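Long-range contacts in lipoprotein (Streptococcus pneumoniae, PDB 3CX3), which probably captures zinc at the pneumococcal surface for import, acting as the metal-binding lipoprotein of an ABC transporter: residues 42-47 against 202-207; 182-187 against 231-236; 86-91 against 137-142; 9-14 against 59-64. All blocks are in the same frame, centred on the assembly; numbering follows the deposited sequence.

Contact 1: residues 42-47 against 202-207; sequences GIHSFE and AGISPE. With ZN (zinc ion), chain E.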
# COMPACT_ATOMS: atom_id res chain seq x y z
N GLY A 42 -7.01 10.43 1.01
CA GLY A 42 -5.60 10.04 0.77
C GLY A 42 -4.83 9.71 2.02
O GLY A 42 -4.54 10.60 2.83
N ILE A 43 -4.47 8.43 2.16
CA ILE A 43 -4.02 7.82 3.42
C ILE A 43 -2.93 8.58 4.19
O ILE A 43 -2.90 8.51 5.43
CB ILE A 43 -3.59 6.30 3.23
CG1 ILE A 43 -3.30 5.63 4.57
CG2 ILE A 43 -2.36 6.17 2.31
CD1 ILE A 43 -4.51 5.40 5.45
N HIS A 44 -2.04 9.24 3.44
CA HIS A 44 -0.91 10.00 3.98
C HIS A 44 -1.34 11.28 4.75
O HIS A 44 -0.81 11.59 5.82
CB HIS A 44 0.07 10.34 2.86
CG HIS A 44 0.82 9.15 2.32
ND1 HIS A 44 2.00 8.69 2.87
CD2 HIS A 44 0.58 8.35 1.25
CE1 HIS A 44 2.44 7.65 2.19
NE2 HIS A 44 1.59 7.42 1.21
N SER A 45 -2.31 12.02 4.20
CA SER A 45 -2.76 13.28 4.80
C SER A 45 -4.11 13.16 5.55
O SER A 45 -4.59 14.14 6.12
CB SER A 45 -2.87 14.36 3.72
OG SER A 45 -3.90 14.00 2.80
N PHE A 46 -4.70 11.97 5.54
CA PHE A 46 -6.06 11.76 6.02
C PHE A 46 -6.14 11.79 7.54
O PHE A 46 -5.31 11.20 8.23
CB PHE A 46 -6.59 10.41 5.50
CG PHE A 46 -7.94 10.04 6.04
CD1 PHE A 46 -9.11 10.52 5.42
CD2 PHE A 46 -8.07 9.22 7.16
CE1 PHE A 46 -10.38 10.17 5.93
CE2 PHE A 46 -9.33 8.88 7.67
CZ PHE A 46 -10.48 9.36 7.05
N GLU A 47 -7.15 12.46 8.07
CA GLU A 47 -7.37 12.45 9.52
C GLU A 47 -8.84 12.17 9.75
O GLU A 47 -9.69 12.90 9.22
CB GLU A 47 -6.97 13.78 10.18
CG GLU A 47 -5.55 14.27 9.88
CD GLU A 47 -4.47 13.59 10.74
OE1 GLU A 47 -4.80 12.73 11.57
OE2 GLU A 47 -3.28 13.93 10.57
N ALA A 202 7.65 13.11 -5.42
CA ALA A 202 7.47 13.48 -4.00
C ALA A 202 8.13 12.47 -3.05
O ALA A 202 8.53 11.38 -3.49
CB ALA A 202 6.00 13.64 -3.69
N GLY A 203 8.26 12.82 -1.77
CA GLY A 203 8.80 11.90 -0.77
C GLY A 203 7.84 10.78 -0.41
O GLY A 203 6.93 10.46 -1.18
N ILE A 204 8.00 10.16 0.75
CA ILE A 204 7.11 9.01 1.03
C ILE A 204 5.62 9.38 0.99
O ILE A 204 4.79 8.54 0.67
CB ILE A 204 7.50 8.14 2.28
CG1 ILE A 204 6.57 8.40 3.47
CG2 ILE A 204 9.00 8.25 2.60
CD1 ILE A 204 7.17 9.23 4.61
N SER A 205 5.29 10.62 1.34
CA SER A 205 3.91 11.11 1.22
C SER A 205 3.79 12.14 0.09
O SER A 205 4.74 12.90 -0.16
CB SER A 205 3.43 11.66 2.56
OG SER A 205 3.07 13.02 2.47
N PRO A 206 2.66 12.14 -0.64
CA PRO A 206 2.46 12.99 -1.81
C PRO A 206 2.55 14.48 -1.54
O PRO A 206 2.77 15.26 -2.46
CB PRO A 206 1.03 12.64 -2.24
CG PRO A 206 0.82 11.27 -1.74
CD PRO A 206 1.48 11.28 -0.41
N GLU A 207 2.38 14.88 -0.28
CA GLU A 207 2.47 16.29 0.06
C GLU A 207 3.91 16.76 0.35
O GLU A 207 4.13 17.94 0.62
CB GLU A 207 1.48 16.66 1.18
CG GLU A 207 0.02 16.04 1.05
CD GLU A 207 -0.66 16.18 -0.35
OE1 GLU A 207 -1.90 16.36 -0.39
OE2 GLU A 207 0.02 16.08 -1.41
ZN ZN E . 2.20 6.50 -0.45
O HOH W 1 1.43 13.82 4.49
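The zinc site sets His44 of loop 42-47 against Ile204, Ser205 and Pro206 of loop 202-207. NE2 of His44 binds the zinc ion at 2.0 Å, and the second loop packs against one face and flank of the ring. Over one face stands Ser205 CA, 3.8 Å from the ring centroid and 25° off its normal, which is CH-pi geometry displaced toward the rim. Ser205 CB reaches in beside His44 ND1 (3.3 Å). Pro206 lies across the histidine at about a right angle, its CD 3.5 Å from His44 CD2. Because CG of His44 sits beside the backbone N (chi1 -70°), opposite the carbonyl carbon, the ring is carried across toward these neighbours. The two loops follow the outermost strands 33-36 and 198-200 of separate four-stranded parallel sheets, so the contact spans the metal cleft between the two lobes, an arrangement known from zinc-binding proteins of ABC transporters. His120, His184 and Glu259 complete the coordination, with the ring of His184 nearly perpendicular to that of His44. Ile204 O makes a close, oblique approach to His44 CE1 at 2.9 Å. A water lies 2.7 Å from Ser205 OG and donates a weak bond to His44 O, adding a solvent bridge between the loops. Farther from the metal, Ser45 CB meets Glu207 CG at 4.3 Å.

Contact 2: residues 182-187 against 231-236; sequences TQHTAF and FTESNA. With ZN (zinc ion), chain E.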
# COMPACT_ATOMS: atom_id res chain seq x y z
N THR A 182 8.27 7.79 -10.47
CA THR A 182 6.89 7.65 -10.04
C THR A 182 6.44 8.92 -9.36
O THR A 182 7.27 9.74 -8.95
CB THR A 182 6.71 6.50 -9.00
OG1 THR A 182 7.29 6.90 -7.75
CG2 THR A 182 7.34 5.21 -9.47
N GLN A 183 5.13 9.06 -9.21
CA GLN A 183 4.55 10.30 -8.74
C GLN A 183 4.89 10.67 -7.30
O GLN A 183 5.24 11.83 -7.03
CB GLN A 183 3.04 10.32 -8.98
CG GLN A 183 2.49 11.68 -8.73
CD GLN A 183 1.03 11.78 -9.04
OE1 GLN A 183 0.61 11.77 -10.21
NE2 GLN A 183 0.23 11.89 -7.99
N HIS A 184 4.76 9.72 -6.37
CA HIS A 184 5.46 9.84 -5.08
C HIS A 184 6.29 8.62 -4.74
O HIS A 184 6.28 7.64 -5.48
CB HIS A 184 4.53 10.26 -3.96
CG HIS A 184 3.70 9.17 -3.37
ND1 HIS A 184 2.57 8.67 -3.98
CD2 HIS A 184 3.79 8.54 -2.17
CE1 HIS A 184 2.02 7.75 -3.20
NE2 HIS A 184 2.75 7.65 -2.10
N THR A 185 7.05 8.69 -3.65
CA THR A 185 7.97 7.61 -3.31
C THR A 185 7.22 6.41 -2.70
O THR A 185 7.22 6.24 -1.47
CB THR A 185 9.10 8.07 -2.32
OG1 THR A 185 9.69 9.30 -2.79
CG2 THR A 185 10.17 7.01 -2.18
N ALA A 186 6.63 5.58 -3.56
CA ALA A 186 5.88 4.45 -3.08
C ALA A 186 6.46 3.06 -3.38
O ALA A 186 6.16 2.10 -2.69
CB ALA A 186 4.44 4.54 -3.56
N PHE A 187 7.29 2.96 -4.42
CA PHE A 187 7.69 1.68 -4.99
C PHE A 187 9.06 1.20 -4.55
O PHE A 187 9.65 0.32 -5.17
CB PHE A 187 7.59 1.78 -6.51
CG PHE A 187 6.18 2.03 -6.97
CD1 PHE A 187 5.34 0.97 -7.29
CD2 PHE A 187 5.67 3.32 -7.02
CE1 PHE A 187 4.03 1.20 -7.67
CE2 PHE A 187 4.36 3.55 -7.41
CZ PHE A 187 3.54 2.47 -7.73
N PHE A 231 5.71 7.87 -14.31
CA PHE A 231 4.51 7.15 -13.90
C PHE A 231 3.66 7.97 -12.92
O PHE A 231 4.01 8.11 -11.75
CB PHE A 231 4.87 5.79 -13.29
CG PHE A 231 5.41 4.79 -14.27
CD1 PHE A 231 4.58 4.16 -15.19
CD2 PHE A 231 6.77 4.45 -14.25
CE1 PHE A 231 5.08 3.20 -16.10
CE2 PHE A 231 7.30 3.50 -15.15
CZ PHE A 231 6.45 2.87 -16.07
N THR A 232 2.54 8.50 -13.40
CA THR A 232 1.60 9.20 -12.53
C THR A 232 0.57 8.24 -11.98
O THR A 232 0.59 7.06 -12.30
CB THR A 232 0.86 10.34 -13.25
OG1 THR A 232 0.37 9.88 -14.52
CG2 THR A 232 1.76 11.53 -13.45
N GLU A 233 -0.31 8.77 -11.13
CA GLU A 233 -1.55 8.09 -10.78
C GLU A 233 -2.72 8.85 -11.41
O GLU A 233 -2.53 9.84 -12.12
CB GLU A 233 -1.74 8.05 -9.26
CG GLU A 233 -0.52 7.62 -8.46
CD GLU A 233 -0.37 8.44 -7.18
OE1 GLU A 233 -1.24 9.31 -6.95
OE2 GLU A 233 0.60 8.23 -6.42
N SER A 234 -3.93 8.38 -11.15
CA SER A 234 -5.13 9.15 -11.47
C SER A 234 -5.13 10.31 -10.50
O SER A 234 -4.88 11.46 -10.89
CB SER A 234 -6.40 8.31 -11.28
OG SER A 234 -7.53 9.16 -11.14
N ASN A 235 -5.41 9.97 -9.23
CA ASN A 235 -5.16 10.78 -8.05
C ASN A 235 -4.49 12.09 -8.44
O ASN A 235 -3.26 12.24 -8.33
CB ASN A 235 -4.32 9.98 -7.03
CG ASN A 235 -4.82 8.52 -6.85
OD1 ASN A 235 -4.03 7.60 -6.60
ND2 ASN A 235 -6.14 8.32 -6.98
N ALA A 236 -5.35 13.02 -8.88
CA ALA A 236 -5.02 14.15 -9.76
C ALA A 236 -3.82 14.94 -9.35
O ALA A 236 -3.01 15.31 -10.20
CB ALA A 236 -6.24 15.08 -9.93
ZN ZN E . 2.20 6.50 -0.45
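His184 and Glu233 meet with ring and carboxylate planes 88° apart, the glutamate crossing the histidine at about a right angle. Even so, OE2 of Glu233 lies in the plane of the imidazole at its edge, 3.2 Å from His184 ND1, which donates a bent hydrogen bond to it (138° at the hydrogen). The ring's other nitrogen, NE2, binds the zinc ion at 2.1 Å, while Ala186 CB rests over one face near the rim. Gln183 approaches the same glutamate differently. Its CG is anti to the backbone N (chi1 -170°) and the chain beyond is extended, which brings the amide alongside residues 232 and 233. There Gln183 OE1 accepts from Glu233 N at 3.3 Å, with the donor well above the carbonyl plane, and also touches Thr232 CB at 3.4 Å. Behind these groups, Thr182 forms a parallel bridge with Phe231, which places both loops at the ends of neighbouring strands, 180-182 and 230-232. Thr182 OG1 donates to His184 O at 2.6 Å and ties down the histidine's backbone. Glu233 is thus a second-shell residue: its bond, together with the zinc bond, limits the rotation of the ring, and its negative charge would probably make NE2 a stronger zinc donor.

Contact 3: residues 86-91 against 137-142; sequences KVLEAS and DKLSEV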
# COMPACT_ATOMS: atom_id res chain seq x y z
N LYS A 86 -10.92 -4.39 19.08
CA LYS A 86 -9.58 -4.91 18.98
C LYS A 86 -8.93 -4.04 17.91
O LYS A 86 -9.40 -4.00 16.77
CB LYS A 86 -9.63 -6.38 18.55
CG LYS A 86 -10.89 -7.11 19.03
CD LYS A 86 -11.15 -6.92 20.54
CE LYS A 86 -12.34 -7.77 21.03
NZ LYS A 86 -13.70 -7.25 20.64
N VAL A 87 -7.91 -3.29 18.31
CA VAL A 87 -7.20 -2.44 17.38
C VAL A 87 -5.99 -3.24 16.94
O VAL A 87 -5.20 -3.69 17.78
CB VAL A 87 -6.78 -1.07 18.01
CG1 VAL A 87 -6.37 -0.08 16.93
CG2 VAL A 87 -7.90 -0.48 18.82
N LEU A 88 -5.85 -3.43 15.64
CA LEU A 88 -4.83 -4.33 15.08
C LEU A 88 -3.90 -3.64 14.07
O LEU A 88 -4.35 -3.19 13.02
CB LEU A 88 -5.49 -5.60 14.48
CG LEU A 88 -6.32 -6.40 15.50
CD1 LEU A 88 -7.03 -7.58 14.87
CD2 LEU A 88 -5.46 -6.90 16.67
N GLU A 89 -2.61 -3.57 14.41
CA GLU A 89 -1.58 -3.01 13.50
C GLU A 89 -1.06 -4.19 12.68
O GLU A 89 -0.39 -5.06 13.22
CB GLU A 89 -0.47 -2.30 14.28
CG GLU A 89 0.45 -1.41 13.41
CD GLU A 89 1.84 -1.08 14.04
OE1 GLU A 89 2.37 0.02 13.84
OE2 GLU A 89 2.43 -1.91 14.75
N ALA A 90 -1.39 -4.19 11.39
CA ALA A 90 -1.22 -5.36 10.54
C ALA A 90 0.21 -5.61 10.15
O ALA A 90 0.56 -6.73 9.77
CB ALA A 90 -2.12 -5.26 9.30
N SER A 91 1.05 -4.58 10.24
CA SER A 91 2.46 -4.72 9.94
C SER A 91 3.29 -4.82 11.20
O SER A 91 4.51 -4.68 11.15
CB SER A 91 2.97 -3.55 9.09
OG SER A 91 2.91 -2.32 9.81
N ASP A 137 -3.18 -14.27 12.08
CA ASP A 137 -2.79 -14.51 13.48
C ASP A 137 -3.62 -13.70 14.48
O ASP A 137 -4.29 -14.26 15.37
CB ASP A 137 -1.31 -14.22 13.69
CG ASP A 137 -0.41 -15.25 13.00
OD1 ASP A 137 0.83 -15.20 13.20
OD2 ASP A 137 -0.93 -16.12 12.27
N LYS A 138 -3.59 -12.38 14.32
CA LYS A 138 -4.29 -11.48 15.23
C LYS A 138 -5.79 -11.72 15.15
O LYS A 138 -6.46 -11.79 16.17
CB LYS A 138 -3.97 -10.01 14.93
CG LYS A 138 -2.52 -9.61 15.19
CD LYS A 138 -2.27 -8.19 14.69
CE LYS A 138 -1.26 -7.42 15.53
NZ LYS A 138 0.06 -8.12 15.72
N LEU A 139 -6.29 -11.86 13.93
CA LEU A 139 -7.69 -12.25 13.73
C LEU A 139 -8.00 -13.58 14.41
O LEU A 139 -9.06 -13.73 15.05
CB LEU A 139 -8.08 -12.30 12.25
CG LEU A 139 -8.98 -11.17 11.74
CD1 LEU A 139 -8.56 -9.80 12.29
CD2 LEU A 139 -9.10 -11.12 10.19
N SER A 140 -7.10 -14.55 14.32
CA SER A 140 -7.42 -15.87 14.86
C SER A 140 -7.19 -16.00 16.38
O SER A 140 -7.68 -16.95 17.00
CB SER A 140 -6.81 -17.02 14.04
OG SER A 140 -5.42 -17.04 14.08
N GLU A 141 -6.50 -15.03 16.99
CA GLU A 141 -6.52 -14.96 18.46
C GLU A 141 -7.79 -14.24 18.96
O GLU A 141 -8.36 -14.61 19.98
CB GLU A 141 -5.22 -14.37 19.03
CG GLU A 141 -5.36 -13.41 20.26
CD GLU A 141 -6.10 -14.00 21.47
OE1 GLU A 141 -5.92 -15.19 21.82
OE2 GLU A 141 -6.89 -13.25 22.09
N VAL A 142 -8.23 -13.23 18.23
CA VAL A 142 -9.44 -12.48 18.62
C VAL A 142 -10.74 -13.28 18.44
O VAL A 142 -11.65 -13.20 19.28
CB VAL A 142 -9.47 -11.11 17.89
CG1 VAL A 142 -10.91 -10.61 17.65
CG2 VAL A 142 -8.65 -10.10 18.67
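Apolar packing carries most of this contact, with Leu88 and Lys86 of the strand set against Lys138, Leu139 and Val142 of the helix. CD1 of Leu88 meets Leu139 CD1 at 3.7 Å, the two leucines crossing at a slant. The same leucine slides past Lys138 in the opposite direction, and its CD2 lies 3.9 Å from Lys138 CB; CD1 approaches that carbon equally closely, so the isopropyl fork straddles the root of the lysine. Nearer the start of the strand, Lys86 CG is 3.8 Å from Val142 CG2 and no farther from CG1, touching both branches. This is helix-on-sheet packing: strand 86-89 is an outermost strand of its parallel sheet, and helix 125-142 runs nearly antiparallel to it, the short axes making 162° and approaching to 9.8 Å. Bends at chi3 and chi4 (147° and 53°) fold the end of Lys138 over the backbone of Glu89, where Lys138 CE packs 3.4 Å from Glu89 O. Polar bonds are made by the tips of the lysines with residues beyond the two segments: Lys138 NZ forms a salt bridge to Glu92, and Lys86 NZ bonds to Lys84 O. Glu89 directs its carboxylate to His67.

Contact 4: residues 9-14 against 59-64; sequences KGMKIV and ADVFVY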
# COMPACT_ATOMS: atom_id res chain seq x y z
N LYS A 9 -24.29 -12.78 11.03
CA LYS A 9 -23.78 -11.41 10.96
C LYS A 9 -22.32 -11.47 10.53
O LYS A 9 -21.97 -11.08 9.41
CB LYS A 9 -23.87 -10.68 12.32
CG LYS A 9 -25.04 -9.71 12.46
CD LYS A 9 -24.83 -8.43 11.65
CE LYS A 9 -26.15 -7.74 11.36
NZ LYS A 9 -27.01 -8.57 10.46
N GLY A 10 -21.49 -12.01 11.42
CA GLY A 10 -20.04 -11.97 11.26
C GLY A 10 -19.53 -10.96 12.26
O GLY A 10 -20.33 -10.40 13.03
N MSE A 11 -18.22 -10.72 12.26
CA MSE A 11 -17.61 -9.64 13.04
C MSE A 11 -17.55 -8.35 12.24
O MSE A 11 -16.98 -8.33 11.14
CB MSE A 11 -16.18 -9.99 13.45
CG MSE A 11 -16.04 -10.58 14.83
SE MSE A 11 -14.16 -10.66 15.38
CE MSE A 11 -13.34 -11.48 13.80
N LYS A 12 -18.12 -7.28 12.79
CA LYS A 12 -18.07 -5.96 12.16
C LYS A 12 -16.63 -5.43 12.24
O LYS A 12 -16.06 -5.29 13.33
CB LYS A 12 -19.05 -4.99 12.84
CG LYS A 12 -19.37 -3.73 12.02
CD LYS A 12 -20.31 -2.76 12.76
CE LYS A 12 -21.77 -3.05 12.43
NZ LYS A 12 -22.62 -1.81 12.32
N ILE A 13 -16.04 -5.17 11.06
CA ILE A 13 -14.61 -4.86 10.95
C ILE A 13 -14.38 -3.59 10.12
O ILE A 13 -14.77 -3.50 8.96
CB ILE A 13 -13.78 -6.06 10.37
CG1 ILE A 13 -13.62 -7.17 11.41
CG2 ILE A 13 -12.44 -5.62 9.87
CD1 ILE A 13 -13.14 -8.49 10.84
N VAL A 14 -13.76 -2.59 10.76
CA VAL A 14 -13.39 -1.37 10.08
C VAL A 14 -11.89 -1.41 9.76
O VAL A 14 -11.07 -2.04 10.45
CB VAL A 14 -13.84 -0.10 10.85
CG1 VAL A 14 -13.39 1.17 10.14
CG2 VAL A 14 -15.36 -0.07 10.96
N ALA A 59 -17.28 -0.47 15.91
CA ALA A 59 -16.95 -1.77 15.31
C ALA A 59 -16.56 -2.79 16.37
O ALA A 59 -16.37 -2.42 17.54
CB ALA A 59 -15.81 -1.59 14.30
N ASP A 60 -16.45 -4.06 15.98
CA ASP A 60 -15.83 -5.09 16.83
C ASP A 60 -14.30 -5.11 16.67
O ASP A 60 -13.57 -5.36 17.61
CB ASP A 60 -16.36 -6.48 16.47
CG ASP A 60 -17.84 -6.64 16.74
OD1 ASP A 60 -18.23 -6.72 17.94
OD2 ASP A 60 -18.61 -6.72 15.75
N VAL A 61 -13.85 -4.86 15.44
CA VAL A 61 -12.42 -4.91 15.11
C VAL A 61 -12.03 -3.75 14.22
O VAL A 61 -12.73 -3.43 13.27
CB VAL A 61 -12.03 -6.25 14.41
CG1 VAL A 61 -10.60 -6.21 13.88
CG2 VAL A 61 -12.26 -7.46 15.35
N PHE A 62 -10.91 -3.10 14.54
CA PHE A 62 -10.35 -2.12 13.64
C PHE A 62 -8.92 -2.45 13.25
O PHE A 62 -8.06 -2.70 14.11
CB PHE A 62 -10.45 -0.71 14.20
CG PHE A 62 -9.84 0.34 13.30
CD1 PHE A 62 -10.44 0.65 12.07
CD2 PHE A 62 -8.69 1.01 13.67
CE1 PHE A 62 -9.89 1.63 11.25
CE2 PHE A 62 -8.14 2.00 12.85
CZ PHE A 62 -8.74 2.30 11.63
N VAL A 63 -8.68 -2.43 11.94
CA VAL A 63 -7.40 -2.84 11.36
C VAL A 63 -6.77 -1.74 10.54
O VAL A 63 -7.36 -1.27 9.56
CB VAL A 63 -7.56 -4.11 10.47
CG1 VAL A 63 -6.23 -4.52 9.89
CG2 VAL A 63 -8.13 -5.26 11.27
N TYR A 64 -5.56 -1.32 10.96
CA TYR A 64 -4.78 -0.38 10.17
C TYR A 64 -3.43 -0.99 9.74
O TYR A 64 -3.13 -2.13 10.10
CB TYR A 64 -4.65 1.01 10.86
CG TYR A 64 -3.76 1.03 12.07
CD1 TYR A 64 -4.19 0.53 13.28
CD2 TYR A 64 -2.47 1.54 11.98
CE1 TYR A 64 -3.35 0.55 14.39
CE2 TYR A 64 -1.63 1.55 13.08
CZ TYR A 64 -2.08 1.05 14.27
OH TYR A 64 -1.24 1.06 15.37
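Asp60 bends back over the backbone of Lys12, and each step of its side chain can be placed. Asp60 CB lies 3.4 Å from Lys12 O. With chi1 at -64°, CG points away from the carbonyl carbon, which turns the carboxylate toward the start of strand 12-15. At the tip, Asp60 OD2 accepts from Lys12 N at 3.1 Å through its anti lone pair, the angle at the hydrogen being 143°, and the same oxygen touches Lys12 CB. The carbonyl of the same residue is gripped too: Lys12 O accepts from Asp60 N at 2.9 Å and from Val61 N at 3.1 Å. Beyond this point regular parallel pairing takes over, with Val14 N bonded to Val61 O and Val63 N to Val14 O; the short strand axes are inclined at 27°. Helix 50-58 and strand 61-64 complete a beta-alpha-beta crossover from strand 33-36, passing over strand 12-15, so the pair described here forms the middle of the four-stranded sheet. On one face Ile13 and Val61 lie side by side, Ile13 CG1 3.5 Å from Val61 CB, and the SE atom of selenomethionine Met11 reaches Val61 CG2 at 3.7 Å. On the other, Val14 CG1 meets Phe62 CD1 at 3.6 Å, and CG2 of the valine rests 3.7 Å from Ala59 CB. The chemistry thus changes along the strands: Asp60 holds Lys12 at both its N-H, through the carboxylate, and its C=O, through the backbone N, whereas inward of it the backbone bonds are flanked by apolar side chains on both faces.

In the fold
Contacts 2 and 4 are buried; contacts 1 and 3 lie nearer the surface. Contacts 3 and 4 share a sheet, where strands 61-64 and 86-89 are neighbours joined by backbone bonds, and they differ as an apolar helix-on-sheet surface differs from a bonded strand pair. Contact 2 holds the corresponding central pair of the second sheet, on the opposite side of the chain's centre from both; its strand ends turn into metal-site loops rich in polar groups. Contact 1 bridges the lobes and meets contact 2 directly: Thr185 bonds to residues 202 and 203, and the zinc ion is common to both. Contact 3, about 25 Å from contact 1 between centres, has no part in the metal site.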